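Local coordinates for protein putative phosphoribosyltransferase (Neisseria gonorrhoeae, PDB 5VOG) that probably acts as a type I phosphoribosyltransferase of unestablished substrate and binds the alarmone ppGpp with its guanine base and phosphates held in one pocket, at residues K137-A142 / V157-I162; D109-M114 / G143-G148; Y15-I20 / Y164-L169. All blocks are in the same frame, centred on the assembly; numbering follows the deposited sequence.

Interaction 1. Residues K137-A142 / V157-I162; sequences KIKAKA and VEDWWI. With G4P (guanosine-5',3'-tetraphosphate), chain D.
Lys-137 and Val-157 lie side by side on neighbouring parallel strands of the phosphoribosyltransferase sheet, and just beyond them the two segments line the guanine site of the ppGpp pocket. Ile-138 N donates to Val-157 O (2.9 Å), the backbone bond that joins the strand ends. The site illustrates how one extended lysine can read a base edge. From CB, the first torsion (chi1 -68°) sets CG beside its own backbone N, and every later torsion is anti, carrying the chain straight across segment 157-162. CG passes the Glu-158 carbonyl, CD is about equally near Asp-159 OD1 and Trp-160 O, both on the same side of it, and CE comes to 3.1 Å from Trp-160 O with Ile-162 CD1 on its flank. NZ then donates to O6 of the ligand at 2.8 Å and, more distantly, to N7, while Asp-109 supplies a salt-bridge partner. The backbone of Ile-162 completes the recognition: its N donates to O6 at 2.8 Å (171°), and its O accepts from ligand N1 at 2.7 Å and also from N2, a pattern matched to guanine. Trp-161 floors the base, with N1 over the centre of its indole face; His-8, a tag residue, stacks on the same tryptophan. Lys-139 crosses Asp-159 at about a right angle, its NZ meeting OD1 at 3.0 Å on the syn side, 32° out of the carboxylate plane, and it too forms a salt bridge with Asp-109. A water links the two clusters, accepting from Lys-137 NZ at 2.8 Å and donating to Asp-159 OD1 at 2.9 Å.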
loop_
_atom_site.group_PDB
_atom_site.type_symbol
_atom_site.label_atom_id
_atom_site.label_comp_id
_atom_site.label_asym_id
_atom_site.label_seq_id
_atom_site.Cartn_x
_atom_site.Cartn_y
_atom_site.Cartn_z
ATOM N N LYS A 137 20.342 3.696 1.273
ATOM C CA LYS A 137 21.489 3.940 0.407
ATOM C C LYS A 137 22.576 4.702 1.154
ATOM O O LYS A 137 22.300 5.699 1.830
ATOM C CB LYS A 137 21.083 4.726 -0.828
ATOM C CG LYS A 137 20.193 3.988 -1.790
ATOM C CD LYS A 137 19.994 4.905 -2.975
ATOM C CE LYS A 137 19.210 4.291 -4.062
ATOM N NZ LYS A 137 19.146 5.249 -5.194
ATOM N N ILE A 138 23.814 4.243 1.004
ATOM C CA ILE A 138 24.971 4.874 1.635
ATOM C C ILE A 138 25.468 5.972 0.699
ATOM O O ILE A 138 26.102 5.702 -0.322
ATOM C CB ILE A 138 26.066 3.859 1.952
ATOM C CG1 ILE A 138 25.504 2.756 2.852
ATOM C CG2 ILE A 138 27.250 4.577 2.588
ATOM C CD1 ILE A 138 24.682 3.268 4.030
ATOM N N LYS A 139 25.179 7.218 1.056
ATOM C CA LYS A 139 25.444 8.367 0.202
ATOM C C LYS A 139 25.219 9.619 1.037
ATOM O O LYS A 139 24.714 9.555 2.161
ATOM C CB LYS A 139 24.555 8.368 -1.048
ATOM C CG LYS A 139 23.060 8.383 -0.746
ATOM C CD LYS A 139 22.221 8.103 -1.993
ATOM C CE LYS A 139 22.301 9.241 -2.996
ATOM N NZ LYS A 139 21.634 8.902 -4.291
ATOM N N ALA A 140 25.614 10.759 0.482
ATOM C CA ALA A 140 25.336 12.024 1.146
ATOM C C ALA A 140 23.835 12.270 1.186
ATOM O O ALA A 140 23.084 11.837 0.306
ATOM C CB ALA A 140 26.042 13.183 0.441
ATOM N N LYS A 141 23.404 12.969 2.228
ATOM C CA LYS A 141 21.988 13.169 2.507
ATOM C C LYS A 141 21.692 14.659 2.567
ATOM O O LYS A 141 22.369 15.408 3.278
ATOM C CB LYS A 141 21.594 12.491 3.823
ATOM C CG LYS A 141 21.936 11.004 3.879
ATOM C CD LYS A 141 21.087 10.181 2.900
ATOM C CE LYS A 141 21.441 8.707 2.962
ATOM N NZ LYS A 141 20.513 7.883 2.119
ATOM N N ALA A 142 20.691 15.092 1.808
ATOM C CA ALA A 142 20.255 16.477 1.918
ATOM C C ALA A 142 19.338 16.674 3.118
ATOM O O ALA A 142 19.380 17.732 3.761
ATOM C CB ALA A 142 19.564 16.916 0.628
ATOM N N VAL A 157 22.504 -0.402 1.235
ATOM C CA VAL A 157 22.841 -0.637 -0.163
ATOM C C VAL A 157 23.878 0.399 -0.581
ATOM O O VAL A 157 23.913 1.511 -0.043
ATOM C CB VAL A 157 21.581 -0.550 -1.077
ATOM C CG1 VAL A 157 21.857 -1.135 -2.461
ATOM C CG2 VAL A 157 20.370 -1.234 -0.438
ATOM N N GLU A 158 24.699 0.041 -1.563
ATOM C CA GLU A 158 25.542 1.014 -2.226
ATOM C C GLU A 158 24.675 2.095 -2.865
ATOM O O GLU A 158 23.450 1.976 -2.959
ATOM C CB GLU A 158 26.389 0.335 -3.298
ATOM C CG GLU A 158 27.340 -0.699 -2.751
ATOM C CD GLU A 158 28.493 -0.057 -2.035
ATOM O OE1 GLU A 158 29.183 0.772 -2.667
ATOM O OE2 GLU A 158 28.698 -0.367 -0.842
ATOM N N ASP A 159 25.323 3.168 -3.319
ATOM C CA ASP A 159 24.603 4.209 -4.055
ATOM C C ASP A 159 24.372 3.733 -5.489
ATOM O O ASP A 159 25.000 4.185 -6.450
ATOM C CB ASP A 159 25.350 5.533 -4.024
ATOM C CG ASP A 159 24.529 6.665 -4.607
ATOM O OD1 ASP A 159 23.299 6.480 -4.789
ATOM O OD2 ASP A 159 25.100 7.733 -4.887
ATOM N N TRP A 160 23.450 2.785 -5.611
ATOM C CA TRP A 160 23.053 2.191 -6.875
ATOM C C TRP A 160 21.588 2.500 -7.128
ATOM O O TRP A 160 20.822 2.756 -6.197
ATOM C CB TRP A 160 23.236 0.670 -6.869
ATOM C CG TRP A 160 24.651 0.190 -6.735
ATOM C CD1 TRP A 160 25.785 0.946 -6.690
ATOM C CD2 TRP A 160 25.068 -1.172 -6.631
ATOM N NE1 TRP A 160 26.889 0.130 -6.565
ATOM C CE2 TRP A 160 26.473 -1.175 -6.526
ATOM C CE3 TRP A 160 24.388 -2.394 -6.621
ATOM C CZ2 TRP A 160 27.208 -2.350 -6.411
ATOM C CZ3 TRP A 160 25.122 -3.562 -6.505
ATOM C CH2 TRP A 160 26.515 -3.530 -6.401
ATOM N N TRP A 161 21.184 2.442 -8.393
ATOM C CA TRP A 161 19.769 2.583 -8.701
ATOM C C TRP A 161 19.068 1.253 -8.466
ATOM O O TRP A 161 19.432 0.233 -9.063
ATOM C CB TRP A 161 19.547 3.053 -10.133
ATOM C CG TRP A 161 18.108 3.411 -10.326
ATOM C CD1 TRP A 161 17.153 2.683 -10.978
ATOM C CD2 TRP A 161 17.451 4.571 -9.810
ATOM N NE1 TRP A 161 15.942 3.333 -10.912
ATOM C CE2 TRP A 161 16.099 4.494 -10.202
ATOM C CE3 TRP A 161 17.878 5.674 -9.060
ATOM C CZ2 TRP A 161 15.168 5.483 -9.874
ATOM C CZ3 TRP A 161 16.952 6.654 -8.734
ATOM C CH2 TRP A 161 15.614 6.551 -9.140
ATOM N N ILE A 162 18.064 1.268 -7.602
ATOM C CA ILE A 162 17.314 0.069 -7.254
ATOM C C ILE A 162 16.094 -0.026 -8.154
ATOM O O ILE A 162 15.297 0.918 -8.239
ATOM C CB ILE A 162 16.902 0.088 -5.774
ATOM C CG1 ILE A 162 18.141 0.156 -4.877
ATOM C CG2 ILE A 162 16.037 -1.121 -5.446
ATOM C CD1 ILE A 162 17.814 0.506 -3.420
HETATM P PB G4P D . 13.819 9.733 1.172
HETATM O O1B G4P D . 13.480 10.935 1.900
HETATM O O2B G4P D . 15.328 9.410 1.102
HETATM O O3B G4P D . 13.043 8.502 1.740
HETATM O O3A G4P D . 13.272 9.801 -0.324
HETATM P PA G4P D . 13.533 10.858 -1.481
HETATM O O1A G4P D . 12.818 12.126 -1.223
HETATM O O2A G4P D . 15.017 11.008 -1.702
HETATM O "O5'" G4P D . 12.942 10.046 -2.742
HETATM C "C5'" G4P D . 12.435 10.702 -3.920
HETATM C "C4'" G4P D . 11.986 9.641 -4.890
HETATM O "O4'" G4P D . 13.127 8.954 -5.433
HETATM C "C3'" G4P D . 11.087 8.560 -4.280
HETATM O "O3'" G4P D . 9.836 8.543 -5.001
HETATM C "C2'" G4P D . 11.845 7.243 -4.470
HETATM O "O2'" G4P D . 11.005 6.135 -4.787
HETATM C "C1'" G4P D . 12.782 7.599 -5.622
HETATM N N9 G4P D . 14.020 6.818 -5.587
HETATM C C8 G4P D . 15.179 7.141 -4.933
HETATM N N7 G4P D . 16.118 6.234 -5.072
HETATM C C5 G4P D . 15.536 5.257 -5.865
HETATM C C6 G4P D . 16.054 4.025 -6.377
HETATM O O6 G4P D . 17.182 3.554 -6.206
HETATM N N1 G4P D . 15.128 3.352 -7.151
HETATM C C2 G4P D . 13.855 3.786 -7.413
HETATM N N2 G4P D . 13.101 3.015 -8.202
HETATM N N3 G4P D . 13.360 4.928 -6.944
HETATM C C4 G4P D . 14.244 5.607 -6.187
HETATM P PC G4P D . 8.645 9.527 -4.666
HETATM O O1C G4P D . 8.853 10.854 -5.307
HETATM O O2C G4P D . 8.569 9.553 -3.163
HETATM O O3C G4P D . 7.348 8.792 -5.231
HETATM P PD G4P D . 6.571 7.454 -4.846
HETATM O O1D G4P D . 7.045 7.076 -3.481
HETATM O O2D G4P D . 5.072 7.830 -4.878
HETATM O O3D G4P D . 6.903 6.468 -5.936
HETATM O O HOH W 1 21.352 5.832 -6.876
#

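Interaction 2. Residues D109-M114 / G143-G148; sequences DSRVTM and GKIPEG. With G4P (guanosine-5',3'-tetraphosphate), chain D.
Ser-110 O receives the N-H of Gly-143 in its carbonyl plane, at 2.9 Å and almost straight (176°). Here the packing is tight, backbone against backbone: Gly-143 CA also directs a C-H at Arg-111 O (3.5 Å). Segment 109-114 probably corresponds to the loop that binds the 5'-phosphate of PRPP in type I phosphoribosyltransferases, and it wraps the 5'-diphosphate of the ligand with Asp-109 N and Arg-111 N on O2B, Ser-110 N and OG on O2A, Thr-113 OG1 on O1A at 2.7 Å, and Met-114 N on O1B. The outer side is looser. Ile-145 CD1 rests over the centre of the Arg-111 guanidinium, 3.7 Å above its plane, and CG1 touches Met-114 SD at 4.0 Å. A water at the guanidinium edge connects NH1 to Gly-143 O, while NE pairs with Asp-108. The 5'-diphosphate is thus met by backbone amides, hydroxyls and the start of helix 112-121, with the Arg-111 charge spent elsewhere. Because Ser-110 O and Arg-111 N belong to one peptide, the bond from Gly-143 would polarise that unit and probably make its N-H a stronger donor to the phosphate.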
loop_
_atom_site.group_PDB
_atom_site.type_symbol
_atom_site.label_atom_id
_atom_site.label_comp_id
_atom_site.label_asym_id
_atom_site.label_seq_id
_atom_site.Cartn_x
_atom_site.Cartn_y
_atom_site.Cartn_z
ATOM N N ASP A 109 17.107 7.649 0.250
ATOM C CA ASP A 109 18.000 8.121 -0.802
ATOM C C ASP A 109 18.568 9.484 -0.427
ATOM O O ASP A 109 19.740 9.581 -0.056
ATOM C CB ASP A 109 17.256 8.176 -2.141
ATOM C CG ASP A 109 18.163 8.524 -3.303
ATOM O OD1 ASP A 109 19.150 7.798 -3.520
ATOM O OD2 ASP A 109 17.874 9.505 -4.020
ATOM N N SER A 110 17.762 10.546 -0.490
ATOM C CA SER A 110 18.220 11.882 -0.115
ATOM C C SER A 110 17.792 12.305 1.283
ATOM O O SER A 110 18.345 13.272 1.814
ATOM C CB SER A 110 17.697 12.929 -1.108
ATOM O OG SER A 110 16.306 13.176 -0.895
ATOM N N ARG A 111 16.809 11.626 1.871
ATOM C CA ARG A 111 16.159 11.954 3.141
ATOM C C ARG A 111 15.339 13.235 3.100
ATOM O O ARG A 111 14.854 13.673 4.151
ATOM C CB ARG A 111 17.152 12.039 4.304
ATOM C CG ARG A 111 17.555 10.697 4.789
ATOM C CD ARG A 111 18.605 10.737 5.885
ATOM N NE ARG A 111 19.001 9.366 6.134
ATOM C CZ ARG A 111 20.039 8.993 6.865
ATOM N NH1 ARG A 111 20.817 9.902 7.446
ATOM N NH2 ARG A 111 20.295 7.702 7.013
ATOM N N VAL A 112 15.135 13.832 1.923
ATOM C CA VAL A 112 14.330 15.046 1.855
ATOM C C VAL A 112 12.869 14.746 2.184
ATOM O O VAL A 112 12.235 15.481 2.952
ATOM C CB VAL A 112 14.507 15.725 0.483
ATOM C CG1 VAL A 112 13.516 16.862 0.301
ATOM C CG2 VAL A 112 15.942 16.265 0.362
ATOM N N THR A 113 12.313 13.651 1.651
ATOM C CA THR A 113 10.934 13.314 2.005
ATOM C C THR A 113 10.843 12.897 3.461
ATOM O O THR A 113 9.907 13.287 4.176
ATOM C CB THR A 113 10.402 12.189 1.120
ATOM O OG1 THR A 113 10.369 12.628 -0.237
ATOM C CG2 THR A 113 8.977 11.777 1.554
ATOM N N MET A 114 11.807 12.088 3.908
ATOM C CA MET A 114 11.791 11.590 5.275
ATOM C C MET A 114 11.822 12.736 6.280
ATOM O O MET A 114 11.040 12.757 7.237
ATOM C CB MET A 114 12.974 10.650 5.485
ATOM C CG MET A 114 12.938 9.888 6.791
ATOM S SD MET A 114 14.443 8.912 6.984
ATOM C CE MET A 114 14.249 7.789 5.605
ATOM N N GLY A 143 18.529 15.663 3.448
ATOM C CA GLY A 143 17.673 15.740 4.611
ATOM C C GLY A 143 18.325 15.175 5.859
ATOM O O GLY A 143 19.271 14.388 5.785
ATOM N N LYS A 144 17.795 15.589 7.009
ATOM C CA LYS A 144 18.282 15.167 8.315
ATOM C C LYS A 144 17.144 14.551 9.117
ATOM O O LYS A 144 16.011 15.045 9.088
ATOM C CB LYS A 144 18.882 16.348 9.096
ATOM N N ILE A 145 17.449 13.478 9.835
ATOM C CA ILE A 145 16.467 12.833 10.710
ATOM C C ILE A 145 16.443 13.573 12.046
ATOM O O ILE A 145 17.502 13.732 12.670
ATOM C CB ILE A 145 16.818 11.365 10.908
ATOM C CG1 ILE A 145 16.928 10.667 9.555
ATOM C CG2 ILE A 145 15.810 10.682 11.833
ATOM C CD1 ILE A 145 17.517 9.303 9.638
ATOM N N PRO A 146 15.277 14.015 12.519
ATOM C CA PRO A 146 15.217 14.717 13.807
ATOM C C PRO A 146 15.781 13.875 14.944
ATOM O O PRO A 146 15.887 12.648 14.859
ATOM C CB PRO A 146 13.720 14.986 13.996
ATOM C CG PRO A 146 13.167 15.000 12.607
ATOM C CD PRO A 146 13.969 13.985 11.841
ATOM N N GLU A 147 16.141 14.564 16.023
ATOM C CA GLU A 147 16.702 13.905 17.191
ATOM C C GLU A 147 15.648 13.075 17.908
ATOM O O GLU A 147 14.478 13.459 17.987
ATOM C CB GLU A 147 17.287 14.941 18.148
ATOM C CG GLU A 147 18.606 15.511 17.684
ATOM C CD GLU A 147 19.675 14.446 17.582
ATOM O OE1 GLU A 147 19.884 13.718 18.576
ATOM O OE2 GLU A 147 20.295 14.326 16.505
ATOM N N GLY A 148 16.072 11.923 18.426
ATOM C CA GLY A 148 15.207 11.088 19.231
ATOM C C GLY A 148 14.257 10.197 18.466
ATOM O O GLY A 148 13.338 9.637 19.075
HETATM P PB G4P D . 13.819 9.733 1.172
HETATM O O1B G4P D . 13.480 10.935 1.900
HETATM O O2B G4P D . 15.328 9.410 1.102
HETATM O O3B G4P D . 13.043 8.502 1.740
HETATM O O3A G4P D . 13.272 9.801 -0.324
HETATM P PA G4P D . 13.533 10.858 -1.481
HETATM O O1A G4P D . 12.818 12.126 -1.223
HETATM O O2A G4P D . 15.017 11.008 -1.702
HETATM O "O5'" G4P D . 12.942 10.046 -2.742
HETATM C "C5'" G4P D . 12.435 10.702 -3.920
HETATM C "C4'" G4P D . 11.986 9.641 -4.890
HETATM O "O4'" G4P D . 13.127 8.954 -5.433
HETATM C "C3'" G4P D . 11.087 8.560 -4.280
HETATM O "O3'" G4P D . 9.836 8.543 -5.001
HETATM C "C2'" G4P D . 11.845 7.243 -4.470
HETATM O "O2'" G4P D . 11.005 6.135 -4.787
HETATM C "C1'" G4P D . 12.782 7.599 -5.622
HETATM N N9 G4P D . 14.020 6.818 -5.587
HETATM C C8 G4P D . 15.179 7.141 -4.933
HETATM N N7 G4P D . 16.118 6.234 -5.072
HETATM C C5 G4P D . 15.536 5.257 -5.865
HETATM C C6 G4P D . 16.054 4.025 -6.377
HETATM O O6 G4P D . 17.182 3.554 -6.206
HETATM N N1 G4P D . 15.128 3.352 -7.151
HETATM C C2 G4P D . 13.855 3.786 -7.413
HETATM N N2 G4P D . 13.101 3.015 -8.202
HETATM N N3 G4P D . 13.360 4.928 -6.944
HETATM C C4 G4P D . 14.244 5.607 -6.187
HETATM P PC G4P D . 8.645 9.527 -4.666
HETATM O O1C G4P D . 8.853 10.854 -5.307
HETATM O O2C G4P D . 8.569 9.553 -3.163
HETATM O O3C G4P D . 7.348 8.792 -5.231
HETATM P PD G4P D . 6.571 7.454 -4.846
HETATM O O1D G4P D . 7.045 7.076 -3.481
HETATM O O2D G4P D . 5.072 7.830 -4.878
HETATM O O3D G4P D . 6.903 6.468 -5.936
HETATM O O HOH W 2 21.091 12.865 7.211
#

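Interaction 3. Residues Y15-I20 / Y164-L169; sequences YTYDDI and YPWDAL. With G4P (guanosine-5',3'-tetraphosphate), chain D.
Tyr-15 O accepts a hydrogen bond from the imidazole NE2 of His-174 and is packed by Pro-165 CD at 3.2 Å. It marks the place where the start of helix 17-33 meets the 3-10 turn 165-167, which follows the short strand 161-163. A capping box opens the helix: Asp-19 N donates to Thr-16 OG1 (2.9 Å), and Thr-16 N returns a bond to Asp-19 OD2 (2.9 Å), approaching from above the carboxylate plane. With the helix start fixed in this way, Tyr-17 and Ile-20 are presented to the turn. Pro-165 exemplifies the proline-aromatic contact, a CH-pi interaction in which CB stands 3.6 Å from the Tyr-17 ring centroid and only 9° off the normal. CE1 of the same tyrosine lies at the edge of the Trp-166 indole, near its plane. Ile-20 points CD1 at Pro-165 CD (3.5 Å), where it also touches Trp-166 CZ3. Trp-166 places CG between its backbone N and carbonyl carbon (chi1 48°), which turns the indole back over Tyr-164, so that Tyr-164 CB sits 3.4 Å above its plane. The cluster also belongs to the dimer interface: His-21 of the second subunit bonds Tyr-17 OH through ND1 and Ala-168 O through NE2, thereby bridging both segments, while Asp-167 forms a salt bridge with Arg-53 of that subunit. Tyr-164 carries the contact toward the ligand. Its OH is held by His-135, and its ring meets Ile-20 CD1 in plane at CD1 (3.8 Å) and ligand N2 at the opposite edge, at CD2 (3.6 Å).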
loop_
_atom_site.group_PDB
_atom_site.type_symbol
_atom_site.label_atom_id
_atom_site.label_comp_id
_atom_site.label_asym_id
_atom_site.label_seq_id
_atom_site.Cartn_x
_atom_site.Cartn_y
_atom_site.Cartn_z
ATOM N N TYR A 15 15.568 -6.372 -7.564
ATOM C CA TYR A 15 15.145 -7.229 -6.466
ATOM C C TYR A 15 13.796 -7.846 -6.795
ATOM O O TYR A 15 12.893 -7.154 -7.272
ATOM C CB TYR A 15 15.022 -6.451 -5.143
ATOM C CG TYR A 15 16.314 -5.914 -4.579
ATOM C CD1 TYR A 15 17.352 -6.766 -4.211
ATOM C CD2 TYR A 15 16.483 -4.550 -4.377
ATOM C CE1 TYR A 15 18.528 -6.264 -3.678
ATOM C CE2 TYR A 15 17.652 -4.042 -3.836
ATOM C CZ TYR A 15 18.670 -4.899 -3.494
ATOM O OH TYR A 15 19.828 -4.380 -2.953
ATOM N N THR A 16 13.655 -9.140 -6.522
ATOM C CA THR A 16 12.361 -9.785 -6.685
ATOM C C THR A 16 11.435 -9.405 -5.532
ATOM O O THR A 16 11.869 -8.911 -4.489
ATOM C CB THR A 16 12.506 -11.312 -6.746
ATOM O OG1 THR A 16 12.920 -11.806 -5.465
ATOM C CG2 THR A 16 13.524 -11.731 -7.810
ATOM N N TYR A 17 10.133 -9.640 -5.730
ATOM C CA TYR A 17 9.192 -9.473 -4.625
ATOM C C TYR A 17 9.617 -10.299 -3.421
ATOM O O TYR A 17 9.584 -9.817 -2.285
ATOM C CB TYR A 17 7.778 -9.876 -5.044
ATOM C CG TYR A 17 7.010 -8.857 -5.860
ATOM C CD1 TYR A 17 6.546 -7.676 -5.282
ATOM C CD2 TYR A 17 6.700 -9.099 -7.197
ATOM C CE1 TYR A 17 5.833 -6.745 -6.025
ATOM C CE2 TYR A 17 5.981 -8.176 -7.946
ATOM C CZ TYR A 17 5.549 -7.002 -7.358
ATOM O OH TYR A 17 4.830 -6.081 -8.100
ATOM N N ASP A 18 10.027 -11.550 -3.653
ATOM C CA ASP A 18 10.420 -12.419 -2.546
ATOM C C ASP A 18 11.685 -11.916 -1.859
ATOM O O ASP A 18 11.798 -12.007 -0.629
ATOM C CB ASP A 18 10.634 -13.846 -3.038
ATOM C CG ASP A 18 9.333 -14.550 -3.410
ATOM O OD1 ASP A 18 8.245 -13.998 -3.147
ATOM O OD2 ASP A 18 9.401 -15.663 -3.971
ATOM N N ASP A 19 12.658 -11.413 -2.633
ATOM C CA ASP A 19 13.841 -10.791 -2.036
ATOM C C ASP A 19 13.430 -9.741 -1.014
ATOM O O ASP A 19 13.972 -9.674 0.096
ATOM C CB ASP A 19 14.717 -10.117 -3.101
ATOM C CG ASP A 19 15.461 -11.089 -3.996
ATOM O OD1 ASP A 19 15.781 -12.226 -3.575
ATOM O OD2 ASP A 19 15.763 -10.669 -5.137
ATOM N N ILE A 20 12.472 -8.896 -1.390
ATOM C CA ILE A 20 12.071 -7.792 -0.530
ATOM C C ILE A 20 11.300 -8.306 0.676
ATOM O O ILE A 20 11.516 -7.854 1.807
ATOM C CB ILE A 20 11.270 -6.778 -1.367
ATOM C CG1 ILE A 20 12.257 -6.051 -2.299
ATOM C CG2 ILE A 20 10.448 -5.821 -0.486
ATOM C CD1 ILE A 20 11.594 -5.207 -3.371
ATOM N N TYR A 164 12.641 -1.801 -8.518
ATOM C CA TYR A 164 11.647 -2.503 -7.720
ATOM C C TYR A 164 10.740 -3.348 -8.601
ATOM O O TYR A 164 10.408 -2.952 -9.720
ATOM C CB TYR A 164 10.806 -1.507 -6.915
ATOM C CG TYR A 164 11.630 -0.890 -5.813
ATOM C CD1 TYR A 164 11.939 -1.620 -4.679
ATOM C CD2 TYR A 164 12.156 0.394 -5.937
ATOM C CE1 TYR A 164 12.724 -1.084 -3.673
ATOM C CE2 TYR A 164 12.945 0.944 -4.938
ATOM C CZ TYR A 164 13.232 0.190 -3.811
ATOM O OH TYR A 164 14.030 0.715 -2.809
ATOM N N PRO A 165 10.316 -4.507 -8.098
ATOM C CA PRO A 165 9.441 -5.367 -8.907
ATOM C C PRO A 165 8.093 -4.727 -9.198
ATOM O O PRO A 165 7.462 -5.054 -10.213
ATOM C CB PRO A 165 9.304 -6.631 -8.047
ATOM C CG PRO A 165 9.529 -6.154 -6.632
ATOM C CD PRO A 165 10.555 -5.049 -6.746
ATOM N N TRP A 166 7.636 -3.821 -8.338
ATOM C CA TRP A 166 6.364 -3.150 -8.558
ATOM C C TRP A 166 6.457 -2.042 -9.595
ATOM O O TRP A 166 5.463 -1.346 -9.827
ATOM C CB TRP A 166 5.824 -2.610 -7.235
ATOM C CG TRP A 166 6.791 -1.832 -6.355
ATOM C CD1 TRP A 166 7.190 -0.533 -6.519
ATOM C CD2 TRP A 166 7.408 -2.289 -5.137
ATOM N NE1 TRP A 166 8.024 -0.160 -5.484
ATOM C CE2 TRP A 166 8.174 -1.219 -4.628
ATOM C CE3 TRP A 166 7.394 -3.501 -4.438
ATOM C CZ2 TRP A 166 8.902 -1.320 -3.442
ATOM C CZ3 TRP A 166 8.121 -3.601 -3.261
ATOM C CH2 TRP A 166 8.876 -2.519 -2.783
ATOM N N ASP A 167 7.616 -1.880 -10.238
ATOM C CA ASP A 167 7.768 -1.043 -11.422
ATOM C C ASP A 167 8.037 -1.856 -12.685
ATOM O O ASP A 167 8.332 -1.275 -13.737
ATOM C CB ASP A 167 8.900 -0.033 -11.226
ATOM C CG ASP A 167 8.561 1.047 -10.225
ATOM O OD1 ASP A 167 7.402 1.527 -10.221
ATOM O OD2 ASP A 167 9.465 1.411 -9.434
ATOM N N ALA A 168 7.938 -3.181 -12.615
ATOM C CA ALA A 168 8.297 -4.052 -13.737
ATOM C C ALA A 168 7.100 -4.234 -14.665
ATOM O O ALA A 168 6.130 -4.914 -14.312
ATOM C CB ALA A 168 8.778 -5.404 -13.226
ATOM N N LEU A 169 7.175 -3.655 -15.864
ATOM C CA LEU A 169 6.181 -3.976 -16.882
ATOM C C LEU A 169 6.231 -5.453 -17.251
ATOM O O LEU A 169 5.193 -6.063 -17.536
ATOM C CB LEU A 169 6.389 -3.103 -18.120
ATOM C CG LEU A 169 6.147 -1.606 -17.924
ATOM C CD1 LEU A 169 6.470 -0.859 -19.216
ATOM C CD2 LEU A 169 4.717 -1.333 -17.488
HETATM P PB G4P D . 13.819 9.733 1.172
HETATM O O1B G4P D . 13.480 10.935 1.900
HETATM O O2B G4P D . 15.328 9.410 1.102
HETATM O O3B G4P D . 13.043 8.502 1.740
HETATM O O3A G4P D . 13.272 9.801 -0.324
HETATM P PA G4P D . 13.533 10.858 -1.481
HETATM O O1A G4P D . 12.818 12.126 -1.223
HETATM O O2A G4P D . 15.017 11.008 -1.702
HETATM O "O5'" G4P D . 12.942 10.046 -2.742
HETATM C "C5'" G4P D . 12.435 10.702 -3.920
HETATM C "C4'" G4P D . 11.986 9.641 -4.890
HETATM O "O4'" G4P D . 13.127 8.954 -5.433
HETATM C "C3'" G4P D . 11.087 8.560 -4.280
HETATM O "O3'" G4P D . 9.836 8.543 -5.001
HETATM C "C2'" G4P D . 11.845 7.243 -4.470
HETATM O "O2'" G4P D . 11.005 6.135 -4.787
HETATM C "C1'" G4P D . 12.782 7.599 -5.622
HETATM N N9 G4P D . 14.020 6.818 -5.587
HETATM C C8 G4P D . 15.179 7.141 -4.933
HETATM N N7 G4P D . 16.118 6.234 -5.072
HETATM C C5 G4P D . 15.536 5.257 -5.865
HETATM C C6 G4P D . 16.054 4.025 -6.377
HETATM O O6 G4P D . 17.182 3.554 -6.206
HETATM N N1 G4P D . 15.128 3.352 -7.151
HETATM C C2 G4P D . 13.855 3.786 -7.413
HETATM N N2 G4P D . 13.101 3.015 -8.202
HETATM N N3 G4P D . 13.360 4.928 -6.944
HETATM C C4 G4P D . 14.244 5.607 -6.187
HETATM P PC G4P D . 8.645 9.527 -4.666
HETATM O O1C G4P D . 8.853 10.854 -5.307
HETATM O O2C G4P D . 8.569 9.553 -3.163
HETATM O O3C G4P D . 7.348 8.792 -5.231
HETATM P PD G4P D . 6.571 7.454 -4.846
HETATM O O1D G4P D . 7.045 7.076 -3.481
HETATM O O2D G4P D . 5.072 7.830 -4.878
HETATM O O3D G4P D . 6.903 6.468 -5.936
#

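How the interactions relate
From the N terminus, residues 15-20 come first, but their partner, 164-169, arrives only after almost the whole domain, so interaction 3 closes the outermost loop and ties the first long helix to the turn ahead of the last. Nested inside it, interaction 2 joins the phosphate loop and the start of helix 112-121 to the loop after strand 135-137, and interaction 1 closes the shorter loop from strand 135-137 to the end of strand 151-157; the two cross. They also touch, Lys-141 packing on Arg-111 and Ala-142 on Val-112. Interaction 1 meets interaction 3 through Ile-162 and Val-157 against Tyr-15. Interactions 2 and 3 stay about 8 Å apart at their nearest atoms, yet all three touch the same ligand.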